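Local coordinates for DUF4875 domain-containing protein (Desulfovibrio piger, PDB 4LG3), which is of unknown function but belongs to the DUF4875 family, which is grouped in the CamS-like clan, at residues N28-L33 / K90-T95; T59-A64 / E175-E180; R121-Q126 / L169-P174; C132-M137 / E165-N170. All coordinates share one frame; numbering follows the deposited sequence.

Interaction 1 of 4, residues N28-L33 / K90-T95; sequences NVRIVL and KTVLAT
Arg-30 NE and Lys-90 NZ lie 4.2 Å apart, both near Asp-81 OD2, an oxygen outside the two segments. Arg-30 NE forms a salt bridge with this outside carboxylate. Lys-90 NZ makes only a long, weak ion pair with the same oxygen and hydrogen-bonds more firmly to Gly-85 O. The shared carboxylate probably offsets the like charges of the two cations.

The two chains arrive by different routes. Arg-30 runs nearly straight through CG (chi2 -162°) and then bends about CG-CD (chi3 81°). That bend carries the guanidinium across toward the 90-95 segment. Lys-90 is extended from CB to NZ, so the amine is delivered at the full length of the chain. It approaches the guanidinium obliquely. Val-92 CG2 also lies oblique to that group, 4.4 Å from Arg-30 NH2, which is a loose van der Waals contact.

The fold explains why side chains alone meet here. Strands 26-36 and 92-98 belong to one mixed sheet but are not neighbours. Strand 75-81 lies between them, parallel to the first and antiparallel to the second, and Asp-81 is its last residue. Leu-93 and Ala-94 both face Leu-80 of this middle strand, which makes a classic beta bulge. The backbone of Leu-93 accordingly departs from strand geometry (psi -29°).

Leu-33 and Leu-93 also point toward each other's segments. Both are buried, but they are not in direct contact: Leu-33 CD1 and Leu-93 CD1 are 4.7 Å apart.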
loop_
_atom_site.group_PDB
_atom_site.type_symbol
_atom_site.label_atom_id
_atom_site.label_comp_id
_atom_site.label_asym_id
_atom_site.label_seq_id
_atom_site.Cartn_x
_atom_site.Cartn_y
_atom_site.Cartn_z
ATOM N N ASN A 28 -0.550 13.480 2.719
ATOM C CA ASN A 28 -0.465 12.019 2.884
ATOM C C ASN A 28 -1.537 11.367 2.064
ATOM O O ASN A 28 -2.707 11.770 2.123
ATOM C CB ASN A 28 -0.550 11.602 4.348
ATOM C CG ASN A 28 0.466 12.294 5.216
ATOM O OD1 ASN A 28 1.664 12.212 4.982
ATOM N ND2 ASN A 28 -0.000 13.017 6.220
ATOM N N VAL A 29 -1.125 10.385 1.240
ATOM C CA VAL A 29 -2.047 9.710 0.328
ATOM C C VAL A 29 -1.878 8.200 0.385
ATOM O O VAL A 29 -0.757 7.687 0.365
ATOM C CB VAL A 29 -1.863 10.234 -1.150
ATOM C CG1 VAL A 29 -2.916 9.633 -2.080
ATOM C CG2 VAL A 29 -1.907 11.759 -1.224
ATOM N N ARG A 30 -3.018 7.493 0.377
ATOM C CA ARG A 30 -3.100 6.028 0.254
ATOM C C ARG A 30 -3.647 5.735 -1.114
ATOM O O ARG A 30 -4.661 6.317 -1.515
ATOM C CB ARG A 30 -3.971 5.398 1.333
ATOM C CG ARG A 30 -3.533 5.703 2.759
ATOM C CD ARG A 30 -4.165 4.703 3.706
ATOM N NE ARG A 30 -3.427 3.432 3.720
ATOM C CZ ARG A 30 -2.555 3.080 4.659
ATOM N NH1 ARG A 30 -2.323 3.879 5.691
ATOM N NH2 ARG A 30 -1.939 1.909 4.594
ATOM N N ILE A 31 -2.960 4.868 -1.862
ATOM C CA ILE A 31 -3.372 4.515 -3.211
ATOM C C ILE A 31 -3.531 3.006 -3.304
ATOM O O ILE A 31 -3.043 2.272 -2.437
ATOM C CB ILE A 31 -2.394 5.091 -4.300
ATOM C CG1 ILE A 31 -0.968 4.541 -4.170
ATOM C CG2 ILE A 31 -2.437 6.654 -4.347
ATOM C CD1 ILE A 31 -0.082 4.687 -5.439
ATOM N N VAL A 32 -4.235 2.544 -4.350
ATOM C CA VAL A 32 -4.404 1.119 -4.678
ATOM C C VAL A 32 -4.186 0.954 -6.185
ATOM O O VAL A 32 -4.435 1.898 -6.949
ATOM C CB VAL A 32 -5.770 0.472 -4.247
ATOM C CG1 VAL A 32 -5.911 0.377 -2.733
ATOM C CG2 VAL A 32 -6.973 1.177 -4.883
ATOM N N LEU A 33 -3.798 -0.270 -6.607
ATOM C CA LEU A 33 -3.664 -0.614 -8.010
ATOM C C LEU A 33 -5.029 -0.892 -8.587
ATOM O O LEU A 33 -5.835 -1.585 -7.951
ATOM C CB LEU A 33 -2.758 -1.826 -8.223
ATOM C CG LEU A 33 -1.305 -1.701 -7.823
ATOM C CD1 LEU A 33 -0.576 -2.984 -8.144
ATOM C CD2 LEU A 33 -0.626 -0.469 -8.467
ATOM N N LYS A 90 -5.993 -5.566 4.389
ATOM C CA LYS A 90 -5.047 -5.179 3.336
ATOM C C LYS A 90 -3.691 -5.000 3.954
ATOM O O LYS A 90 -3.595 -4.945 5.187
ATOM C CB LYS A 90 -5.493 -3.856 2.634
ATOM C CG LYS A 90 -5.395 -2.650 3.560
ATOM C CD LYS A 90 -6.161 -1.419 3.127
ATOM C CE LYS A 90 -5.903 -0.329 4.139
ATOM N NZ LYS A 90 -6.765 0.828 3.907
ATOM N N THR A 91 -2.639 -4.909 3.102
ATOM C CA THR A 91 -1.252 -4.703 3.532
ATOM C C THR A 91 -0.565 -3.713 2.606
ATOM O O THR A 91 -1.060 -3.426 1.537
ATOM C CB THR A 91 -0.449 -6.032 3.605
ATOM O OG1 THR A 91 -0.422 -6.669 2.326
ATOM C CG2 THR A 91 -0.930 -6.971 4.695
ATOM N N VAL A 92 0.594 -3.230 3.017
ATOM C CA VAL A 92 1.449 -2.286 2.303
ATOM C C VAL A 92 2.262 -3.027 1.259
ATOM O O VAL A 92 2.990 -3.958 1.597
ATOM C CB VAL A 92 2.385 -1.530 3.298
ATOM C CG1 VAL A 92 3.338 -0.586 2.578
ATOM C CG2 VAL A 92 1.568 -0.784 4.328
ATOM N N LEU A 93 2.155 -2.575 0.004
ATOM C CA LEU A 93 2.932 -3.075 -1.124
ATOM C C LEU A 93 4.148 -2.162 -1.416
ATOM O O LEU A 93 5.164 -2.639 -1.905
ATOM C CB LEU A 93 2.060 -3.193 -2.380
ATOM C CG LEU A 93 0.942 -4.234 -2.385
ATOM C CD1 LEU A 93 0.339 -4.347 -3.767
ATOM C CD2 LEU A 93 1.430 -5.624 -1.875
ATOM N N ALA A 94 4.045 -0.859 -1.110
ATOM C CA ALA A 94 5.102 0.109 -1.383
ATOM C C ALA A 94 4.834 1.409 -0.679
ATOM O O ALA A 94 3.670 1.758 -0.459
ATOM C CB ALA A 94 5.205 0.369 -2.905
ATOM N N THR A 95 5.910 2.168 -0.392
ATOM C CA THR A 95 5.875 3.498 0.231
ATOM C C THR A 95 6.963 4.387 -0.342
ATOM O O THR A 95 8.019 3.892 -0.741
ATOM C CB THR A 95 6.057 3.458 1.788
ATOM O OG1 THR A 95 7.363 2.980 2.121
ATOM C CG2 THR A 95 5.006 2.674 2.513
#

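Interaction 2 of 4, residues T59-A64 / E175-E180; sequences TVIAAA and EPFPQE
Helix 53-71 packs on the mixed sheet, and its residues Val-60 and Ile-61 meet Phe-177 beside the short edge strand 175-176. Phe-177 directly follows this strand, which pairs antiparallel with strand 113-118. Its backbone still bonds to Leu-116 of that strand. The contact is wholly apolar and buried.

A chi1 of 75° brings the ring of Phe-177 toward the helix, and the outer end of the ring does the touching. Val-60 and Ile-61 come to different atoms there. Both approach obliquely, so neither contact is a clean face or edge packing.

Val-60 also reaches down to Ile-78, Leu-80, Ala-94 and Ala-96. It thus joins the ring to the strands beneath the helix. Thr-182 touches both Ile-61 and Phe-177.

Of the two helix residues Ile-61 makes the closer approach. Its CG1 branch is extended (chi2 159°) and carries the terminal methyl to the ring. Val-60 CG2 lies 4.3 Å from Phe-177 CE2. Ile-61 CG1 is 4.1 Å from Phe-177 CZ. Ile-61 CD1 is 3.8 Å from Phe-177 CE1 and 3.9 Å from Phe-177 CZ.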
loop_
_atom_site.group_PDB
_atom_site.type_symbol
_atom_site.label_atom_id
_atom_site.label_comp_id
_atom_site.label_asym_id
_atom_site.label_seq_id
_atom_site.Cartn_x
_atom_site.Cartn_y
_atom_site.Cartn_z
ATOM N N THR A 59 5.300 3.250 -9.200
ATOM C CA THR A 59 3.920 3.678 -8.966
ATOM C C THR A 59 3.874 4.741 -7.847
ATOM O O THR A 59 3.251 5.796 -8.031
ATOM C CB THR A 59 3.043 2.450 -8.657
ATOM O OG1 THR A 59 3.145 1.552 -9.753
ATOM C CG2 THR A 59 1.557 2.799 -8.453
ATOM N N VAL A 60 4.555 4.477 -6.716
ATOM C CA VAL A 60 4.566 5.395 -5.579
ATOM C C VAL A 60 5.412 6.625 -5.898
ATOM O O VAL A 60 5.028 7.724 -5.492
ATOM C CB VAL A 60 4.928 4.746 -4.195
ATOM C CG1 VAL A 60 3.804 3.804 -3.724
ATOM C CG2 VAL A 60 6.281 4.031 -4.223
ATOM N N ILE A 61 6.514 6.456 -6.672
ATOM C CA ILE A 61 7.348 7.574 -7.118
ATOM C C ILE A 61 6.490 8.522 -7.959
ATOM O O ILE A 61 6.457 9.701 -7.650
ATOM C CB ILE A 61 8.639 7.104 -7.863
ATOM C CG1 ILE A 61 9.603 6.374 -6.871
ATOM C CG2 ILE A 61 9.375 8.286 -8.542
ATOM C CD1 ILE A 61 10.654 5.437 -7.553
ATOM N N ALA A 62 5.767 8.007 -8.971
ATOM C CA ALA A 62 4.913 8.785 -9.884
ATOM C C ALA A 62 3.761 9.445 -9.154
ATOM O O ALA A 62 3.434 10.577 -9.476
ATOM C CB ALA A 62 4.370 7.901 -10.991
ATOM N N ALA A 63 3.142 8.751 -8.169
ATOM C CA ALA A 63 2.058 9.315 -7.384
ATOM C C ALA A 63 2.591 10.477 -6.530
ATOM O O ALA A 63 1.971 11.541 -6.515
ATOM C CB ALA A 63 1.432 8.240 -6.520
ATOM N N ALA A 64 3.769 10.302 -5.886
ATOM C CA ALA A 64 4.417 11.344 -5.049
ATOM C C ALA A 64 4.668 12.629 -5.855
ATOM O O ALA A 64 4.288 13.702 -5.409
ATOM C CB ALA A 64 5.722 10.826 -4.450
ATOM N N GLU A 175 10.304 -4.438 1.500
ATOM C CA GLU A 175 11.762 -4.327 1.575
ATOM C C GLU A 175 12.137 -2.904 1.244
ATOM O O GLU A 175 11.394 -2.295 0.468
ATOM C CB GLU A 175 12.463 -5.239 0.532
ATOM C CG GLU A 175 12.144 -6.715 0.533
ATOM C CD GLU A 175 12.881 -7.441 -0.576
ATOM O OE1 GLU A 175 13.254 -6.783 -1.575
ATOM O OE2 GLU A 175 13.135 -8.658 -0.420
ATOM N N PRO A 176 13.327 -2.380 1.634
ATOM C CA PRO A 176 13.720 -1.059 1.109
ATOM C C PRO A 176 13.920 -1.139 -0.413
ATOM O O PRO A 176 14.013 -2.237 -0.961
ATOM C CB PRO A 176 15.033 -0.747 1.842
ATOM C CG PRO A 176 15.133 -1.754 2.942
ATOM C CD PRO A 176 14.380 -2.952 2.506
ATOM N N PHE A 177 13.926 -0.008 -1.103
ATOM C CA PHE A 177 14.209 -0.001 -2.545
ATOM C C PHE A 177 15.244 1.094 -2.779
ATOM O O PHE A 177 15.315 2.042 -1.974
ATOM C CB PHE A 177 12.970 0.087 -3.454
ATOM C CG PHE A 177 12.245 1.407 -3.591
ATOM C CD1 PHE A 177 12.792 2.449 -4.348
ATOM C CD2 PHE A 177 10.955 1.560 -3.095
ATOM C CE1 PHE A 177 12.103 3.641 -4.525
ATOM C CE2 PHE A 177 10.262 2.760 -3.264
ATOM C CZ PHE A 177 10.842 3.791 -3.985
ATOM N N PRO A 178 16.132 0.935 -3.786
ATOM C CA PRO A 178 17.237 1.890 -3.930
ATOM C C PRO A 178 16.813 3.303 -4.319
ATOM O O PRO A 178 15.885 3.513 -5.099
ATOM C CB PRO A 178 18.121 1.263 -5.013
ATOM C CG PRO A 178 17.716 -0.153 -5.071
ATOM C CD PRO A 178 16.252 -0.151 -4.772
ATOM N N GLN A 179 17.539 4.266 -3.747
ATOM C CA GLN A 179 17.416 5.704 -3.941
ATOM C C GLN A 179 17.564 6.083 -5.436
ATOM O O GLN A 179 16.899 7.008 -5.883
ATOM C CB GLN A 179 18.503 6.389 -3.086
ATOM C CG GLN A 179 18.485 7.914 -3.093
ATOM C CD GLN A 179 17.509 8.519 -2.115
ATOM O OE1 GLN A 179 17.159 7.936 -1.077
ATOM N NE2 GLN A 179 17.111 9.752 -2.398
ATOM N N GLU A 180 18.425 5.358 -6.193
ATOM C CA GLU A 180 18.716 5.580 -7.619
ATOM C C GLU A 180 17.477 5.330 -8.516
ATOM O O GLU A 180 17.413 5.866 -9.625
ATOM C CB GLU A 180 19.936 4.751 -8.102
ATOM C CG GLU A 180 20.039 3.328 -7.557
ATOM C CD GLU A 180 20.931 3.091 -6.340
ATOM O OE1 GLU A 180 20.707 3.724 -5.280
ATOM O OE2 GLU A 180 21.823 2.215 -6.433
#

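Interaction 3 of 4, residues R121-Q126 / L169-P174; sequences RGLTAQ and LNPVFP
Val-172 sets one methyl over a face of the Arg-121 guanidinium. Its CG2 is 3.4 Å from Arg-121 NH2 and 3.6 Å from Arg-121 CZ, displaced toward the rim. Val-172 has CG1 anti to the backbone N (chi1 169°), and CG2, beside the N, is the methyl that touches. Arg-121 starts with CG between the backbone N and the carbonyl carbon (chi1 59°) and then runs extended to NE. The side chain crosses that of Val-172 at a slant.

Arg-121 NH1 has two partners. It gives a bent 2.9 Å hydrogen bond to Gly-122 O, which is tilted 27° out of the guanidinium plane. It also forms a salt bridge with Glu-127 OE1. That oxygen accepts from Thr-124 N, while Thr-124 OG1 N-caps helix 125-137: a capping box with Glu-127 as return partner.

Leu-123 meets Pro-171 at about a right angle, with Leu-123 CD2 3.8 Å from Pro-171 CG. The loop leading to strand 175-176 is thus packed against the segment that enters helix 125-137.

Glu-127 probably balances the charge of Arg-121, and Gly-122 O takes up an N-H. With NH1 engaged in this way, the guanidinium face is compatible with packing against a methyl.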
loop_
_atom_site.group_PDB
_atom_site.type_symbol
_atom_site.label_atom_id
_atom_site.label_comp_id
_atom_site.label_asym_id
_atom_site.label_seq_id
_atom_site.Cartn_x
_atom_site.Cartn_y
_atom_site.Cartn_z
ATOM N N ARG A 121 7.009 -8.441 -4.926
ATOM C CA ARG A 121 5.886 -8.669 -5.867
ATOM C C ARG A 121 4.569 -8.223 -5.255
ATOM O O ARG A 121 4.508 -8.010 -4.039
ATOM C CB ARG A 121 5.778 -10.166 -6.225
ATOM C CG ARG A 121 5.559 -11.088 -5.014
ATOM C CD ARG A 121 5.004 -12.438 -5.423
ATOM N NE ARG A 121 4.812 -13.343 -4.287
ATOM C CZ ARG A 121 3.651 -13.557 -3.672
ATOM N NH1 ARG A 121 2.554 -12.926 -4.067
ATOM N NH2 ARG A 121 3.576 -14.415 -2.669
ATOM N N GLY A 122 3.519 -8.167 -6.074
ATOM C CA GLY A 122 2.161 -7.920 -5.598
ATOM C C GLY A 122 1.529 -9.223 -5.138
ATOM O O GLY A 122 2.222 -10.234 -5.009
ATOM N N LEU A 123 0.214 -9.250 -4.919
ATOM C CA LEU A 123 -0.421 -10.464 -4.383
ATOM C C LEU A 123 -1.336 -11.164 -5.381
ATOM O O LEU A 123 -1.869 -10.539 -6.299
ATOM C CB LEU A 123 -1.221 -10.135 -3.088
ATOM C CG LEU A 123 -0.538 -9.264 -1.979
ATOM C CD1 LEU A 123 -1.395 -9.203 -0.744
ATOM C CD2 LEU A 123 0.853 -9.794 -1.583
ATOM N N THR A 124 -1.521 -12.478 -5.191
ATOM C CA THR A 124 -2.399 -13.294 -6.037
ATOM C C THR A 124 -3.848 -13.014 -5.653
ATOM O O THR A 124 -4.112 -12.537 -4.546
ATOM C CB THR A 124 -2.080 -14.803 -5.901
ATOM O OG1 THR A 124 -2.390 -15.241 -4.582
ATOM C CG2 THR A 124 -0.647 -15.143 -6.214
ATOM N N ALA A 125 -4.788 -13.360 -6.527
ATOM C CA ALA A 125 -6.221 -13.211 -6.239
ATOM C C ALA A 125 -6.583 -13.951 -4.946
ATOM O O ALA A 125 -7.366 -13.438 -4.147
ATOM C CB ALA A 125 -7.047 -13.743 -7.398
ATOM N N GLN A 126 -5.977 -15.145 -4.730
ATOM C CA GLN A 126 -6.218 -15.957 -3.533
ATOM C C GLN A 126 -5.688 -15.266 -2.272
ATOM O O GLN A 126 -6.378 -15.247 -1.255
ATOM C CB GLN A 126 -5.610 -17.341 -3.676
ATOM C CG GLN A 126 -6.269 -18.336 -2.748
ATOM C CD GLN A 126 -5.487 -19.594 -2.629
ATOM O OE1 GLN A 126 -4.349 -19.603 -2.152
ATOM N NE2 GLN A 126 -6.110 -20.688 -3.000
ATOM N N LEU A 169 -2.461 -12.743 6.786
ATOM C CA LEU A 169 -2.797 -11.407 6.348
ATOM C C LEU A 169 -1.672 -10.853 5.469
ATOM O O LEU A 169 -1.958 -10.248 4.431
ATOM C CB LEU A 169 -3.087 -10.481 7.556
ATOM C CG LEU A 169 -3.357 -8.967 7.260
ATOM C CD1 LEU A 169 -4.588 -8.739 6.333
ATOM C CD2 LEU A 169 -3.431 -8.168 8.521
ATOM N N ASN A 170 -0.405 -11.062 5.889
ATOM C CA ASN A 170 0.762 -10.523 5.210
ATOM C C ASN A 170 1.635 -11.666 4.618
ATOM O O ASN A 170 2.572 -12.141 5.278
ATOM C CB ASN A 170 1.556 -9.619 6.175
ATOM C CG ASN A 170 2.144 -8.384 5.528
ATOM O OD1 ASN A 170 2.514 -8.362 4.342
ATOM N ND2 ASN A 170 2.238 -7.321 6.306
ATOM N N PRO A 171 1.341 -12.096 3.358
ATOM C CA PRO A 171 2.151 -13.156 2.734
ATOM C C PRO A 171 3.526 -12.688 2.279
ATOM O O PRO A 171 4.358 -13.517 1.952
ATOM C CB PRO A 171 1.317 -13.571 1.506
ATOM C CG PRO A 171 0.498 -12.419 1.179
ATOM C CD PRO A 171 0.278 -11.621 2.443
ATOM N N VAL A 172 3.742 -11.367 2.179
ATOM C CA VAL A 172 4.970 -10.771 1.640
ATOM C C VAL A 172 5.167 -9.406 2.290
ATOM O O VAL A 172 4.403 -8.472 2.017
ATOM C CB VAL A 172 4.915 -10.644 0.069
ATOM C CG1 VAL A 172 6.050 -9.796 -0.456
ATOM C CG2 VAL A 172 4.927 -12.000 -0.631
ATOM N N PHE A 173 6.230 -9.280 3.072
ATOM C CA PHE A 173 6.638 -8.059 3.757
ATOM C C PHE A 173 7.399 -7.099 2.810
ATOM O O PHE A 173 8.120 -7.538 1.895
ATOM C CB PHE A 173 7.520 -8.400 4.998
ATOM C CG PHE A 173 6.715 -8.817 6.210
ATOM C CD1 PHE A 173 5.808 -7.935 6.808
ATOM C CD2 PHE A 173 6.850 -10.093 6.750
ATOM C CE1 PHE A 173 5.053 -8.329 7.922
ATOM C CE2 PHE A 173 6.079 -10.490 7.854
ATOM C CZ PHE A 173 5.182 -9.604 8.432
ATOM N N PRO A 174 7.313 -5.777 3.065
ATOM C CA PRO A 174 8.043 -4.825 2.212
ATOM C C PRO A 174 9.535 -4.893 2.466
ATOM O O PRO A 174 9.971 -5.386 3.492
ATOM C CB PRO A 174 7.453 -3.455 2.621
ATOM C CG PRO A 174 6.171 -3.785 3.375
ATOM C CD PRO A 174 6.510 -5.064 4.079
#

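Interaction 4 of 4, residues C132-M137 / E165-N170; sequences CLWGEM and EKVMLN. With EDO (1,2-ethanediol), chain H.
Leu-169 lies over one face of the Trp-134 indole in a CH-pi contact. Its CB is 3.9 Å from the centroid of the five-membered ring of Trp-134 and only 3° off the ring normal. The two side chains cross at about a right angle. CG of Leu-169 is anti to the backbone N (chi1 175°), and the branch continues over the pyrrole side, with Leu-169 CD1 4.0 Å from Trp-134 CD1.

The other apolar contacts fall on the six-membered ring. Val-167 CG1 comes in at the edge, near the ring plane, 4.2 Å from Trp-134 CZ3. Met-168, modelled as selenomethionine, adds its backbone CA, oblique to the ring and 4.2 Å from Trp-134 CZ3. Its side chain starts away from the helix.

A 1,2-ethanediol, probably left from the crystallisation liquor, is bound at the indole. Trp-134 NE1 donates to O1 of the diol over 3.0 Å, and the bond is nearly straight at 168°. Arg-138 NE also bonds the diol. Leu-169 CD2 only packs against O2 of the diol, 3.7 Å away.

Trp-134 sits near the end of helix 125-137 and also touches Leu-152 of helix 149-160. Leu-169 O accepts from Gln-131, one turn earlier on the first helix. The loop that leads from helix 149-160 to strand 175-176 is in this way laid against helix 125-137.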
loop_
_atom_site.group_PDB
_atom_site.type_symbol
_atom_site.label_atom_id
_atom_site.label_comp_id
_atom_site.label_asym_id
_atom_site.label_seq_id
_atom_site.Cartn_x
_atom_site.Cartn_y
_atom_site.Cartn_z
ATOM N N CYS A 132 -9.091 -10.113 2.550
ATOM C CA CYS A 132 -10.462 -9.622 2.602
ATOM C C CYS A 132 -11.270 -10.398 3.673
ATOM O O CYS A 132 -11.950 -9.765 4.493
ATOM C CB CYS A 132 -11.113 -9.713 1.226
ATOM S SG CYS A 132 -12.806 -9.072 1.173
ATOM N N LEU A 133 -11.151 -11.750 3.696
ATOM C CA LEU A 133 -11.817 -12.587 4.690
ATOM C C LEU A 133 -11.275 -12.295 6.078
ATOM O O LEU A 133 -12.067 -12.103 6.988
ATOM C CB LEU A 133 -11.694 -14.071 4.364
ATOM C CG LEU A 133 -12.374 -14.567 3.084
ATOM C CD1 LEU A 133 -12.214 -16.063 2.934
ATOM C CD2 LEU A 133 -13.839 -14.194 3.045
ATOM N N TRP A 134 -9.935 -12.166 6.219
ATOM C CA TRP A 134 -9.243 -11.791 7.462
ATOM C C TRP A 134 -9.880 -10.534 8.051
ATOM O O TRP A 134 -10.329 -10.564 9.191
ATOM C CB TRP A 134 -7.739 -11.547 7.203
ATOM C CG TRP A 134 -6.916 -11.466 8.457
ATOM C CD1 TRP A 134 -6.779 -10.386 9.284
ATOM C CD2 TRP A 134 -6.169 -12.533 9.063
ATOM N NE1 TRP A 134 -5.984 -10.708 10.360
ATOM C CE2 TRP A 134 -5.596 -12.021 10.252
ATOM C CE3 TRP A 134 -5.900 -13.870 8.700
ATOM C CZ2 TRP A 134 -4.747 -12.791 11.070
ATOM C CZ3 TRP A 134 -5.079 -14.637 9.517
ATOM C CH2 TRP A 134 -4.513 -14.102 10.689
ATOM N N GLY A 135 -9.959 -9.472 7.244
ATOM C CA GLY A 135 -10.547 -8.193 7.630
ATOM C C GLY A 135 -12.007 -8.238 8.041
ATOM O O GLY A 135 -12.405 -7.552 8.984
ATOM N N GLU A 136 -12.812 -9.052 7.352
ATOM C CA GLU A 136 -14.246 -9.197 7.587
ATOM C C GLU A 136 -14.590 -10.023 8.806
ATOM O O GLU A 136 -15.609 -9.769 9.458
ATOM C CB GLU A 136 -14.904 -9.870 6.376
ATOM C CG GLU A 136 -15.184 -8.914 5.226
ATOM C CD GLU A 136 -15.884 -9.491 4.006
ATOM O OE1 GLU A 136 -16.235 -10.694 4.017
ATOM O OE2 GLU A 136 -16.077 -8.729 3.030
HETATM N N MSE A 137 -13.770 -11.041 9.086
HETATM C CA MSE A 137 -14.035 -12.063 10.094
HETATM C C MSE A 137 -13.332 -11.882 11.439
HETATM O O MSE A 137 -13.863 -12.378 12.443
HETATM C CB MSE A 137 -13.640 -13.444 9.525
HETATM C CG MSE A 137 -14.505 -13.899 8.360
HETATM SE SE MSE A 137 -13.946 -15.594 7.571
HETATM C CE MSE A 137 -15.147 -15.583 6.123
ATOM N N GLU A 165 -1.996 -23.254 6.693
ATOM C CA GLU A 165 -0.620 -22.750 6.631
ATOM C C GLU A 165 -0.433 -21.779 5.424
ATOM O O GLU A 165 0.593 -21.092 5.334
ATOM C CB GLU A 165 0.412 -23.897 6.623
ATOM C CG GLU A 165 0.323 -24.852 5.444
ATOM C CD GLU A 165 1.343 -25.973 5.480
ATOM O OE1 GLU A 165 2.558 -25.674 5.565
ATOM O OE2 GLU A 165 0.928 -27.153 5.419
ATOM N N LYS A 166 -1.446 -21.717 4.538
ATOM C CA LYS A 166 -1.510 -20.827 3.385
ATOM C C LYS A 166 -2.337 -19.568 3.745
ATOM O O LYS A 166 -2.414 -18.648 2.938
ATOM C CB LYS A 166 -2.124 -21.571 2.174
ATOM C CG LYS A 166 -1.203 -21.720 0.961
ATOM C CD LYS A 166 -1.200 -20.463 0.060
ATOM C CE LYS A 166 -0.332 -20.588 -1.179
ATOM N NZ LYS A 166 -0.352 -19.337 -1.995
ATOM N N VAL A 167 -2.932 -19.523 4.970
ATOM C CA VAL A 167 -3.769 -18.418 5.456
ATOM C C VAL A 167 -2.953 -17.463 6.356
ATOM O O VAL A 167 -2.508 -17.838 7.436
ATOM C CB VAL A 167 -5.056 -18.928 6.181
ATOM C CG1 VAL A 167 -5.857 -17.783 6.794
ATOM C CG2 VAL A 167 -5.935 -19.740 5.240
HETATM N N MSE A 168 -2.794 -16.215 5.899
HETATM C CA MSE A 168 -2.106 -15.125 6.590
HETATM C C MSE A 168 -2.501 -13.810 5.973
HETATM O O MSE A 168 -2.846 -13.760 4.784
HETATM C CB MSE A 168 -0.587 -15.290 6.572
HETATM C CG MSE A 168 0.033 -15.194 5.186
HETATM SE SE MSE A 168 1.679 -16.192 5.200
HETATM C CE MSE A 168 0.954 -17.970 5.106
ATOM N N LEU A 169 -2.461 -12.743 6.786
ATOM C CA LEU A 169 -2.797 -11.407 6.348
ATOM C C LEU A 169 -1.672 -10.853 5.469
ATOM O O LEU A 169 -1.958 -10.248 4.431
ATOM C CB LEU A 169 -3.087 -10.481 7.556
ATOM C CG LEU A 169 -3.357 -8.967 7.260
ATOM C CD1 LEU A 169 -4.588 -8.739 6.333
ATOM C CD2 LEU A 169 -3.431 -8.168 8.521
ATOM N N ASN A 170 -0.405 -11.062 5.889
ATOM C CA ASN A 170 0.762 -10.523 5.210
ATOM C C ASN A 170 1.635 -11.666 4.618
ATOM O O ASN A 170 2.572 -12.141 5.278
ATOM C CB ASN A 170 1.556 -9.619 6.175
ATOM C CG ASN A 170 2.144 -8.384 5.528
ATOM O OD1 ASN A 170 2.514 -8.362 4.342
ATOM N ND2 ASN A 170 2.238 -7.321 6.306
HETATM C C1 EDO H . -4.194 -9.795 13.712
HETATM O O1 EDO H . -5.100 -9.192 12.761
HETATM C C2 EDO H . -2.851 -10.344 13.050
HETATM O O2 EDO H . -2.478 -9.641 11.824
#

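In the fold
Interactions 3 and 4 share Leu-169 and Asn-170 and both use helix 125-137. Their centres are about 11 Å apart. Interaction 1 lies close to the middle of the chain and touches this region, with Thr-91 CG2 3.4 Å from Leu-169 O. It also meets interaction 2: Thr-95 O is 3.6 Å from Phe-177 CE2, and their centres are about 12 Å apart. Interactions 2 and 4 lie on opposite sides of the chain's centre, about 27 Å apart between centres. Residues 165-180 run through interactions 4, 3 and 2 in turn. No site has been assigned; the diol, probably from the crystallisation liquor, lies at interaction 4.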